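Local coordinates for protein uncharacterized RNA methyltransferase pyrab10780 (Pyrococcus abyssi, PDB 2JJQ) that catalyses the S-adenosyl-L-methionine-dependent methylation of uridine 54 in tRNA at carbon 5, giving 5-methyluridine and S-adenosyl-L-homocysteine, at residues 282-285 against 286-290; 371-374 against 375-378; 256-260 against 261-265; 101-104 against 105-109; 166-169 against 170-174. One frame throughout, in Å; residues are numbered along the deposited sequence.

Interaction 1. Residues 282-285 against 286-290; sequences VRKV and SELVE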
# COMPACT_ATOMS: atom_id res chain seq x y z
N VAL A 282 5.84 9.11 -8.91
CA VAL A 282 6.41 10.47 -8.66
C VAL A 282 6.78 11.13 -9.98
O VAL A 282 6.63 12.32 -10.10
CB VAL A 282 7.60 10.49 -7.66
CG1 VAL A 282 7.12 9.98 -6.31
CG2 VAL A 282 8.79 9.62 -8.12
N ARG A 283 7.28 10.36 -10.94
CA ARG A 283 7.61 10.95 -12.26
C ARG A 283 6.33 11.47 -12.90
O ARG A 283 6.33 12.59 -13.45
CB ARG A 283 8.24 9.90 -13.15
CG ARG A 283 9.65 9.54 -12.71
CD ARG A 283 10.17 8.47 -13.71
NE ARG A 283 11.52 8.04 -13.37
CZ ARG A 283 12.15 7.08 -14.05
NH1 ARG A 283 11.51 6.48 -15.08
NH2 ARG A 283 13.39 6.72 -13.70
N LYS A 284 5.26 10.68 -12.79
CA LYS A 284 4.00 11.06 -13.46
C LYS A 284 3.46 12.32 -12.86
O LYS A 284 3.04 13.19 -13.59
CB LYS A 284 2.91 9.97 -13.38
CG LYS A 284 1.63 10.32 -14.21
CD LYS A 284 2.02 10.06 -15.73
CE LYS A 284 1.02 10.45 -16.73
NZ LYS A 284 1.71 10.30 -18.09
N VAL A 285 3.41 12.39 -11.52
CA VAL A 285 2.99 13.62 -10.85
C VAL A 285 3.83 14.81 -11.29
O VAL A 285 3.26 15.87 -11.61
CB VAL A 285 2.95 13.48 -9.33
CG1 VAL A 285 2.67 14.85 -8.64
CG2 VAL A 285 1.86 12.37 -8.95
N SER A 286 5.15 14.63 -11.37
CA SER A 286 6.02 15.76 -11.72
C SER A 286 5.73 16.21 -13.15
O SER A 286 6.01 17.37 -13.49
CB SER A 286 7.52 15.45 -11.58
OG SER A 286 7.93 14.55 -12.56
N GLU A 287 5.26 15.30 -13.98
CA GLU A 287 4.98 15.61 -15.38
C GLU A 287 3.66 16.38 -15.58
O GLU A 287 3.52 17.18 -16.53
CB GLU A 287 4.98 14.32 -16.20
CG GLU A 287 6.41 13.85 -16.36
CD GLU A 287 6.55 12.43 -16.85
OE1 GLU A 287 5.53 11.75 -17.15
OE2 GLU A 287 7.73 11.99 -16.90
N LEU A 288 2.71 16.14 -14.70
CA LEU A 288 1.36 16.69 -14.81
C LEU A 288 1.21 18.06 -14.19
O LEU A 288 0.34 18.83 -14.61
CB LEU A 288 0.36 15.74 -14.15
CG LEU A 288 0.21 14.40 -14.91
CD1 LEU A 288 -0.81 13.53 -14.18
CD2 LEU A 288 -0.17 14.53 -16.38
N VAL A 289 1.98 18.36 -13.14
CA VAL A 289 1.81 19.67 -12.50
C VAL A 289 2.21 20.80 -13.49
O VAL A 289 2.95 20.57 -14.43
CB VAL A 289 2.61 19.79 -11.19
CG1 VAL A 289 2.27 18.60 -10.23
CG2 VAL A 289 4.14 19.73 -11.45
N GLU A 290 1.76 22.01 -13.20
CA GLU A 290 2.09 23.19 -14.01
C GLU A 290 2.47 24.35 -13.11
O GLU A 290 1.96 24.51 -12.01
CB GLU A 290 0.91 23.58 -14.92
CG GLU A 290 0.66 22.57 -16.04
CD GLU A 290 -0.40 22.99 -17.01
OE1 GLU A 290 -0.81 24.17 -17.00
OE2 GLU A 290 -0.84 22.14 -17.80
O HOH W 1 3.55 12.49 -18.32

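Interaction 2. Residues 371-374 against 375-378; sequences VKRL and NREK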
# COMPACT_ATOMS: atom_id res chain seq x y z
N VAL A 371 -13.18 21.05 -1.16
CA VAL A 371 -13.74 21.21 -2.51
C VAL A 371 -14.33 22.60 -2.80
O VAL A 371 -14.07 23.18 -3.87
CB VAL A 371 -14.57 19.99 -3.10
CG1 VAL A 371 -14.55 18.66 -2.26
CG2 VAL A 371 -15.82 20.36 -3.93
N LYS A 372 -15.03 23.15 -1.82
CA LYS A 372 -15.50 24.55 -1.95
C LYS A 372 -14.36 25.54 -2.18
O LYS A 372 -14.43 26.44 -3.05
CB LYS A 372 -16.28 24.97 -0.71
CG LYS A 372 -17.58 24.16 -0.52
CD LYS A 372 -18.50 24.79 0.50
CE LYS A 372 -19.80 23.99 0.66
NZ LYS A 372 -20.80 24.77 1.48
N ARG A 373 -13.28 25.37 -1.41
CA ARG A 373 -12.14 26.27 -1.48
C ARG A 373 -11.45 26.15 -2.83
O ARG A 373 -11.09 27.16 -3.44
CB ARG A 373 -11.17 25.99 -0.34
CG ARG A 373 -11.66 26.51 1.00
CD ARG A 373 -10.66 26.19 2.08
NE ARG A 373 -11.03 26.97 3.24
CZ ARG A 373 -11.42 26.45 4.39
NH1 ARG A 373 -11.45 25.12 4.53
NH2 ARG A 373 -11.77 27.25 5.40
N LEU A 374 -11.34 24.92 -3.35
CA LEU A 374 -10.72 24.69 -4.66
C LEU A 374 -11.58 25.32 -5.77
O LEU A 374 -11.07 25.91 -6.73
CB LEU A 374 -10.58 23.16 -4.89
CG LEU A 374 -9.40 22.53 -4.12
CD1 LEU A 374 -9.48 20.95 -4.10
CD2 LEU A 374 -8.05 22.97 -4.72
N ASN A 375 -12.90 25.18 -5.63
CA ASN A 375 -13.87 25.79 -6.57
C ASN A 375 -13.82 27.33 -6.60
O ASN A 375 -14.08 27.97 -7.64
CB ASN A 375 -15.28 25.25 -6.30
CG ASN A 375 -15.49 23.84 -6.84
OD1 ASN A 375 -14.75 23.41 -7.71
ND2 ASN A 375 -16.53 23.16 -6.38
N ARG A 376 -13.52 27.92 -5.46
CA ARG A 376 -13.50 29.38 -5.30
C ARG A 376 -12.17 29.91 -5.79
O ARG A 376 -12.12 30.88 -6.54
CB ARG A 376 -13.74 29.74 -3.84
CG ARG A 376 -13.71 31.20 -3.51
CD ARG A 376 -14.41 31.42 -2.15
NE ARG A 376 -13.49 31.30 -1.01
CZ ARG A 376 -13.53 30.34 -0.08
NH1 ARG A 376 -14.46 29.38 -0.14
NH2 ARG A 376 -12.65 30.34 0.91
N GLU A 377 -11.08 29.27 -5.37
CA GLU A 377 -9.74 29.74 -5.72
C GLU A 377 -9.33 29.36 -7.12
O GLU A 377 -8.58 30.10 -7.78
CB GLU A 377 -8.69 29.20 -4.72
CG GLU A 377 -8.81 29.74 -3.32
CD GLU A 377 -8.96 31.26 -3.28
OE1 GLU A 377 -8.10 31.97 -3.88
OE2 GLU A 377 -9.93 31.71 -2.63
N LYS A 378 -9.78 28.19 -7.57
CA LYS A 378 -9.50 27.73 -8.91
C LYS A 378 -8.01 27.75 -9.29
O LYS A 378 -7.61 28.39 -10.26
CB LYS A 378 -10.33 28.52 -9.94
CG LYS A 378 -11.85 28.36 -9.84
CD LYS A 378 -12.30 26.91 -10.14
CE LYS A 378 -11.74 26.34 -11.43
NZ LYS A 378 -12.37 26.90 -12.69

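Interaction 3. Residues 256-260 against 261-265; sequences ERLDD and VDYLI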
# COMPACT_ATOMS: atom_id res chain seq x y z
N GLU A 256 14.88 4.62 1.14
CA GLU A 256 14.52 4.16 -0.21
C GLU A 256 14.88 5.33 -1.11
O GLU A 256 14.88 6.49 -0.70
CB GLU A 256 13.01 3.89 -0.35
CG GLU A 256 12.57 3.47 -1.78
CD GLU A 256 13.28 2.18 -2.22
OE1 GLU A 256 12.64 1.12 -2.14
OE2 GLU A 256 14.48 2.26 -2.60
N ARG A 257 15.21 5.02 -2.36
CA ARG A 257 15.56 6.09 -3.27
C ARG A 257 14.73 5.99 -4.53
O ARG A 257 14.69 4.92 -5.17
CB ARG A 257 17.07 5.98 -3.62
CG ARG A 257 17.47 6.90 -4.74
CD ARG A 257 19.00 6.93 -4.87
NE ARG A 257 19.51 7.95 -3.98
CZ ARG A 257 20.12 9.05 -4.43
NH1 ARG A 257 20.33 9.18 -5.74
NH2 ARG A 257 20.54 9.98 -3.60
N LEU A 258 14.02 7.09 -4.87
CA LEU A 258 13.29 7.17 -6.16
C LEU A 258 14.03 8.12 -7.07
O LEU A 258 14.08 9.32 -6.82
CB LEU A 258 11.87 7.72 -5.91
CG LEU A 258 11.07 6.94 -4.82
CD1 LEU A 258 9.59 7.48 -4.88
CD2 LEU A 258 11.11 5.44 -5.06
N ASP A 259 14.63 7.57 -8.12
CA ASP A 259 15.54 8.34 -8.98
C ASP A 259 16.69 8.92 -8.11
O ASP A 259 17.55 8.16 -7.58
CB ASP A 259 14.77 9.37 -9.79
CG ASP A 259 13.91 8.74 -10.88
OD1 ASP A 259 14.23 7.62 -11.36
OD2 ASP A 259 12.90 9.36 -11.28
N ASP A 260 16.74 10.24 -7.93
CA ASP A 260 17.80 10.83 -7.12
C ASP A 260 17.30 11.34 -5.76
O ASP A 260 17.99 12.15 -5.10
CB ASP A 260 18.44 11.99 -7.87
CG ASP A 260 17.44 13.06 -8.32
OD1 ASP A 260 16.21 12.86 -8.32
OD2 ASP A 260 17.91 14.15 -8.72
N VAL A 261 16.07 10.96 -5.38
CA VAL A 261 15.51 11.53 -4.15
C VAL A 261 15.46 10.46 -3.06
O VAL A 261 14.92 9.37 -3.33
CB VAL A 261 14.07 12.06 -4.44
CG1 VAL A 261 13.46 12.59 -3.18
CG2 VAL A 261 14.14 13.16 -5.56
N ASP A 262 16.03 10.73 -1.87
CA ASP A 262 16.07 9.74 -0.78
C ASP A 262 14.87 10.00 0.15
O ASP A 262 14.45 11.16 0.31
CB ASP A 262 17.36 9.90 0.01
CG ASP A 262 18.57 9.26 -0.67
OD1 ASP A 262 18.42 8.51 -1.66
OD2 ASP A 262 19.67 9.50 -0.16
N TYR A 263 14.35 8.93 0.74
CA TYR A 263 13.25 9.00 1.68
C TYR A 263 13.59 8.10 2.85
O TYR A 263 13.88 6.91 2.65
CB TYR A 263 11.95 8.49 1.07
CG TYR A 263 11.48 9.28 -0.14
CD1 TYR A 263 10.70 10.40 0.03
CD2 TYR A 263 11.86 8.92 -1.44
CE1 TYR A 263 10.26 11.15 -1.06
CE2 TYR A 263 11.41 9.67 -2.58
CZ TYR A 263 10.59 10.76 -2.35
OH TYR A 263 10.10 11.52 -3.39
N LEU A 264 13.50 8.66 4.05
CA LEU A 264 13.80 7.93 5.27
C LEU A 264 12.65 7.02 5.60
O LEU A 264 11.48 7.45 5.49
CB LEU A 264 13.98 8.91 6.45
CG LEU A 264 15.23 9.78 6.17
CD1 LEU A 264 15.21 11.01 7.16
CD2 LEU A 264 16.55 9.01 6.26
N ILE A 265 12.96 5.80 6.01
CA ILE A 265 11.95 4.83 6.37
C ILE A 265 12.13 4.58 7.87
O ILE A 265 13.22 4.25 8.31
CB ILE A 265 12.15 3.46 5.60
CG1 ILE A 265 11.99 3.61 4.07
CG2 ILE A 265 11.13 2.45 6.09
CD1 ILE A 265 10.84 4.42 3.73

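Interaction 4. Residues 101-104 against 105-109; sequences LEFK and RKKLK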
# COMPACT_ATOMS: atom_id res chain seq x y z
N LEU A 101 -4.13 -6.95 -15.62
CA LEU A 101 -4.19 -5.58 -16.14
C LEU A 101 -5.46 -5.33 -16.97
O LEU A 101 -6.04 -4.26 -16.93
CB LEU A 101 -2.94 -5.29 -17.00
CG LEU A 101 -1.64 -5.35 -16.23
CD1 LEU A 101 -0.44 -5.17 -17.32
CD2 LEU A 101 -1.58 -4.31 -15.13
N GLU A 102 -5.89 -6.36 -17.70
CA GLU A 102 -7.12 -6.26 -18.49
C GLU A 102 -8.32 -6.08 -17.54
O GLU A 102 -9.20 -5.27 -17.80
CB GLU A 102 -7.26 -7.54 -19.34
CG GLU A 102 -8.56 -7.59 -20.12
CD GLU A 102 -8.70 -8.86 -20.97
OE1 GLU A 102 -7.71 -9.28 -21.61
OE2 GLU A 102 -9.82 -9.42 -21.01
N PHE A 103 -8.35 -6.83 -16.45
CA PHE A 103 -9.41 -6.71 -15.46
C PHE A 103 -9.45 -5.28 -14.91
O PHE A 103 -10.54 -4.70 -14.72
CB PHE A 103 -9.16 -7.71 -14.31
CG PHE A 103 -9.90 -7.37 -13.02
CD1 PHE A 103 -11.21 -7.72 -12.87
CD2 PHE A 103 -9.26 -6.70 -11.97
CE1 PHE A 103 -11.90 -7.44 -11.70
CE2 PHE A 103 -9.92 -6.39 -10.79
CZ PHE A 103 -11.30 -6.73 -10.67
N LYS A 104 -8.29 -4.70 -14.64
CA LYS A 104 -8.20 -3.35 -14.09
C LYS A 104 -8.64 -2.31 -15.11
O LYS A 104 -9.34 -1.37 -14.75
CB LYS A 104 -6.78 -3.06 -13.55
CG LYS A 104 -6.63 -3.81 -12.22
CD LYS A 104 -5.22 -3.85 -11.69
CE LYS A 104 -5.23 -4.50 -10.29
NZ LYS A 104 -3.89 -4.55 -9.57
N ARG A 105 -8.27 -2.49 -16.37
CA ARG A 105 -8.76 -1.59 -17.44
C ARG A 105 -10.27 -1.59 -17.51
O ARG A 105 -10.90 -0.54 -17.53
CB ARG A 105 -8.15 -1.93 -18.79
CG ARG A 105 -6.71 -1.55 -18.80
CD ARG A 105 -6.23 -1.54 -20.21
NE ARG A 105 -6.30 -2.88 -20.75
CZ ARG A 105 -5.25 -3.71 -20.78
NH1 ARG A 105 -4.08 -3.31 -20.30
NH2 ARG A 105 -5.39 -4.92 -21.29
N LYS A 106 -10.85 -2.77 -17.52
CA LYS A 106 -12.29 -2.91 -17.63
C LYS A 106 -13.02 -2.31 -16.41
O LYS A 106 -14.01 -1.57 -16.55
CB LYS A 106 -12.63 -4.39 -17.78
CG LYS A 106 -12.33 -4.95 -19.20
CD LYS A 106 -12.59 -6.47 -19.19
CE LYS A 106 -12.24 -7.19 -20.52
NZ LYS A 106 -12.68 -6.45 -21.77
N LYS A 107 -12.51 -2.61 -15.22
CA LYS A 107 -13.05 -2.03 -13.98
C LYS A 107 -13.06 -0.51 -13.96
O LYS A 107 -14.09 0.12 -13.64
CB LYS A 107 -12.26 -2.58 -12.79
CG LYS A 107 -12.76 -2.02 -11.47
CD LYS A 107 -11.94 -2.72 -10.38
CE LYS A 107 -12.08 -2.04 -9.06
NZ LYS A 107 -11.23 -2.76 -8.00
N LEU A 108 -11.93 0.11 -14.36
CA LEU A 108 -11.84 1.57 -14.40
C LEU A 108 -12.80 2.16 -15.42
O LEU A 108 -13.42 3.20 -15.16
CB LEU A 108 -10.40 2.05 -14.74
CG LEU A 108 -9.44 1.81 -13.55
CD1 LEU A 108 -8.00 2.06 -14.01
CD2 LEU A 108 -9.85 2.71 -12.35
N LYS A 109 -12.86 1.55 -16.59
CA LYS A 109 -13.80 2.04 -17.61
C LYS A 109 -15.24 1.98 -17.08
O LYS A 109 -15.99 2.92 -17.26
CB LYS A 109 -13.67 1.23 -18.91
CG LYS A 109 -14.56 1.77 -20.04
CD LYS A 109 -14.20 1.11 -21.39
CE LYS A 109 -14.64 -0.35 -21.45
NZ LYS A 109 -14.11 -1.01 -22.71

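Interaction 5. Residues 166-169 against 170-174; sequences EAIE and RLKEF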
# COMPACT_ATOMS: atom_id res chain seq x y z
N GLU A 166 15.57 -15.15 4.10
CA GLU A 166 16.66 -14.92 5.04
C GLU A 166 16.16 -14.45 6.43
O GLU A 166 16.61 -14.95 7.49
CB GLU A 166 17.71 -13.93 4.48
CG GLU A 166 18.58 -13.38 5.67
CD GLU A 166 19.78 -12.49 5.28
OE1 GLU A 166 19.94 -12.14 4.09
OE2 GLU A 166 20.55 -12.11 6.21
N ALA A 167 15.23 -13.50 6.47
CA ALA A 167 14.76 -13.00 7.75
C ALA A 167 14.04 -14.09 8.50
O ALA A 167 14.20 -14.24 9.70
CB ALA A 167 13.82 -11.76 7.56
N ILE A 168 13.20 -14.83 7.79
CA ILE A 168 12.46 -15.91 8.40
C ILE A 168 13.45 -16.95 8.93
O ILE A 168 13.38 -17.38 10.07
CB ILE A 168 11.41 -16.48 7.44
CG1 ILE A 168 10.30 -15.42 7.23
CG2 ILE A 168 10.71 -17.70 8.07
CD1 ILE A 168 9.37 -15.78 6.04
N GLU A 169 14.42 -17.31 8.13
CA GLU A 169 15.32 -18.34 8.63
C GLU A 169 16.12 -17.87 9.86
O GLU A 169 16.23 -18.62 10.83
CB GLU A 169 16.19 -18.90 7.51
CG GLU A 169 17.33 -18.06 7.07
CD GLU A 169 18.16 -18.79 6.00
OE1 GLU A 169 17.61 -19.05 4.90
OE2 GLU A 169 19.34 -19.13 6.28
N ARG A 170 16.60 -16.61 9.86
CA ARG A 170 17.26 -16.08 11.05
C ARG A 170 16.31 -15.99 12.23
O ARG A 170 16.69 -16.13 13.39
CB ARG A 170 17.83 -14.69 10.82
CG ARG A 170 18.75 -14.53 9.62
CD ARG A 170 20.06 -15.18 9.79
NE ARG A 170 20.98 -14.66 8.76
CZ ARG A 170 21.91 -13.74 9.02
NH1 ARG A 170 22.02 -13.30 10.25
NH2 ARG A 170 22.74 -13.31 8.07
N LEU A 171 15.05 -15.67 11.94
CA LEU A 171 14.12 -15.47 13.03
C LEU A 171 13.96 -16.80 13.78
O LEU A 171 13.88 -16.84 15.01
CB LEU A 171 12.75 -15.01 12.50
CG LEU A 171 11.69 -14.83 13.59
CD1 LEU A 171 12.08 -13.93 14.78
CD2 LEU A 171 10.36 -14.32 12.92
N LYS A 172 13.83 -17.88 13.02
CA LYS A 172 13.64 -19.20 13.62
C LYS A 172 14.82 -19.55 14.55
O LYS A 172 14.64 -20.03 15.66
CB LYS A 172 13.43 -20.25 12.52
CG LYS A 172 12.02 -20.16 11.93
CD LYS A 172 11.91 -21.06 10.75
CE LYS A 172 10.53 -21.08 10.23
NZ LYS A 172 10.50 -21.68 8.85
N GLU A 173 16.04 -19.23 14.10
CA GLU A 173 17.25 -19.46 14.94
C GLU A 173 17.25 -18.66 16.23
O GLU A 173 17.54 -19.20 17.30
CB GLU A 173 18.49 -19.09 14.18
CG GLU A 173 18.89 -20.05 13.09
CD GLU A 173 19.91 -19.40 12.15
OE1 GLU A 173 20.50 -18.36 12.54
OE2 GLU A 173 20.11 -19.91 11.02
N PHE A 174 16.90 -17.37 16.11
CA PHE A 174 16.72 -16.43 17.22
C PHE A 174 15.72 -16.97 18.24
O PHE A 174 16.00 -17.02 19.45
CB PHE A 174 16.21 -15.08 16.64
CG PHE A 174 16.18 -13.93 17.61
CD1 PHE A 174 17.22 -13.71 18.53
CD2 PHE A 174 15.14 -12.98 17.54
CE1 PHE A 174 17.18 -12.64 19.41
CE2 PHE A 174 15.10 -11.89 18.40
CZ PHE A 174 16.12 -11.71 19.37
O HOH W 2 20.21 -18.30 8.84

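Interaction 1. Residues 282-285 against 286-290
The carbonyl oxygen Arg283 O takes two hydrogen bonds from the next turn of helix: one from the hydroxyl Ser286 OG, at 2.7 Å, and one from the amide Glu287 N, at 3.0 Å. The hydroxyl reaches back because chi1 of Ser286 is 70°, which sets OG between its own backbone N and carbonyl carbon and turns it to the preceding turn. Its approach is well bent, with a C=O...OG angle of 121°, whereas the amide comes in at 154°.

Two residues on, Val285 O is also shared. Val289 N lies nearly in line with the carbonyl, and Leu288 N, at 3.2 Å, stands above the carbonyl plane. This pairing of an i+4 and an i+3 donor falls where the helix runs out, since Val289 is the first residue with non-helical backbone angles.

Among the charged groups, Lys284 NZ and Glu287 OE1 are 4.2 Å apart, too far for a salt bridge; a water accepts from NZ, but its link to OE1 is doubtful. The two side chains cross at about a right angle. Lys284 CG also meets Leu288 CD1 at 4.0 Å, and Val285 CG1 meets Val289 CG1 at 4.1 Å.

Arg283 sends its guanidinium away to a salt bridge with Asp259. Helix 275-288 packs Val285 and Val289 on strands 356-359 and 381-386, and Leu288 on 381-386 and 403-409, while Val282 and Ser286 touch helix 303-310.

Interaction 2. Residues 371-374 against 375-378
Residues 371-377 keep helical backbone angles, and Lys378, at a positive phi (52°), ends the run. Four i+4 amide bonds span the two segments: Asn375 N to Val371 O, Arg376 N to Lys372 O, Glu377 N to Arg373 O and Lys378 N to Leu374 O. The last still holds, although its donor has left the helical conformation.

Arg373 and Arg376 run side by side in the same direction. A bend at chi3 (89°) lays the Arg376 guanidinium back along the helix, with Arg373 CA over one of its faces. Its NH2 comes to 4.0 Å from Arg373 CG and 4.4 Å from Arg373 NE, bringing like charges together; the guanidinium planes are 66° apart. Arg373 NH1 is bonded to Arg347 O, and Glu377, which has only a long, charge-only pairing with Arg376, forms a salt bridge with Lys352.

Asn375 lies alongside Val371, ND2 near CG2, though the near-eclipsed chi1 of Val371 leaves that methyl uncertain. Its amide is held at both ends, by Asp400 N at OD1 and Met398 O at ND2. This ties helix 368-377, the helix of the beta-alpha-beta unit between strands 356-359 and 381-386, to the C-terminal end of helix 389-398 and the turn after it.

Interaction 3. Residues 256-260 against 261-265
Strands 254-258 and 261-265 form a tight antiparallel hairpin: the axes of the two short strand segments approach to 4.7 Å at 150°, and a type II' turn from Leu258 to Val261 joins them. Glu256 with Tyr263 and Leu258 with Val261 are hydrogen-bonded pairs, each with two N-H...O bonds; Arg257 with Asp262 between them is non-hydrogen-bonded.

At that middle pair the side chains supply the polar link. Arg257 NE donates to Asp262 OD1 at 2.6 Å, and Arg257 NH2 adds a weak bond to the same oxygen at 3.2 Å. OD1 is met on its syn side, 25° out of the carboxylate plane, and the guanidinium and carboxylate planes are turned 70° apart, so this is a one-oxygen salt bridge and not a flat, two-pronged one. The bend at chi3 of Arg257 swings NE over to the neighbouring strand. Asp262 OD2 has its own salt bridge with Arg255, and two nearby arginines would tend to keep the carboxylate ionised.

On the other face of the hairpin, which carries Leu258, Val261 and Tyr263, Leu258 CG comes within 3.5 Å of Tyr263 CE2, the two side chains crossing at about a right angle. Glu256 OE2 accepts from Arg257 N at 2.9 Å through its anti lone pair, while OE1 takes Ser275 OG and Lys201 N.

Tyr263 OH bonds Thr303 O, the carbonyl of an S-adenosyl-L-methionine-binding residue. The hairpin is wedged among three helices: Leu258 packs on helix 275-288, Val261 and Tyr263 on helix 303-310, and Leu264 on helix 322-335.

Interaction 4. Residues 101-104 against 105-109
Glu102 and Lys106 lie side by side on helix 97-112 and point the same way, yet the carboxylate meets the CE methylene and not the ammonium. Glu102 is extended, with CG anti to the backbone N (chi1 176°), and its OE2 sits 3.3 Å from Lys106 CE. A final twist at chi4 (-43°) leaves Lys106 NZ 4.2 Å from Glu102 OE2, beyond salt-bridge range.

Arg105 behaves differently. Its chain bends at chi3 (-65°) and folds the guanidinium back over the preceding turn, where Leu101 O stands 3.9 Å above the centre of one face. From the same turn, Glu102 CA is 3.6 Å from Arg105 NH2. The group therefore rests on the backbone by its flat side; none of its N-H groups is aimed at that carbonyl, which accepts from the Arg105 backbone amide.

The backbone beneath is regular alpha-helix: four i+4 amide bonds join the segments, all nearly straight, such as Lys106 N to Glu102 O at 3.0 Å. Leu101, Arg105 and Leu108 face strand 117-119, an outermost strand of the eight-stranded sheet that also carries strands of the catalytic domain.

On another side, Phe103 CZ meets Lys107 CD at 4.1 Å, their side chains crossing at a slant. Lys107 stays extended, and NZ donates to Asp30 O and Pro416 O. Likewise extended, Lys104 carries NZ to a salt bridge with Asp410 and a bond to His417 O.

Interaction 5. Residues 166-169 against 170-174
A chi1 of 162° sends the Glu166 chain away from its own amide and straight out, while Arg170 starts beside its own N and bends at chi2 (-71°); together these torsions bring the two charged ends alongside each other one helical turn apart. Glu166 OE2 then lies over a face of the Arg170 guanidinium, 3.1 Å from NH2 and 3.5 Å from CZ. The carboxylate and guanidinium planes are only 22° apart. Because the oxygen is well out of the guanidinium plane, the salt bridge rests on charge alone and no N-H points at it. The N-H groups have other work: NH1 donates to Tyr223 O, and NH2 forms a salt bridge with Asp225. Arg170 thus pairs with two acids.

Further along, a water lies 2.8 Å from Glu169 OE2 and 2.7 Å from Glu173 OE2, between two carboxylates whose OE2 atoms are 4.9 Å apart. Ile168 CG2 meets Lys172 CE at 4.0 Å, the two side chains running side by side. The side chain of Ile168 is about 6 Å from that of Cys157, probably a ligand of the [4Fe-4S] cluster. Underneath, the i+4 amide bonds continue, the one from Glu173 N to Glu169 O being weak at 3.3 Å.

Helix 162-178 packs on the 130-136 and 192-199 side of the five-stranded sheet: Ala167, Ile168 and Leu171 touch strand 192-199, and Ile168 and Leu171 also reach strand 130-136.

Along the chain from the N terminus the order is interaction 4, interaction 5, interaction 3, interaction 1 and interaction 2. Each closes between adjoining segments, so the loops are only a helical turn or a hairpin, and none encloses or crosses another. Interaction 4 lies on a helix against the edge strand 117-119, and interaction 5 on a helix over the five-stranded sheet, their centres about 40 Å apart. Interactions 3 and 1 touch directly: Asp259 salt-bridges Arg283, and Leu258 packs on Val282, joining hairpin to helix 275-288. Interaction 2 lies on the helix of the beta-alpha-beta unit between strands 356-359 and 381-386, the strands that helix 275-288 of interaction 1 also packs on.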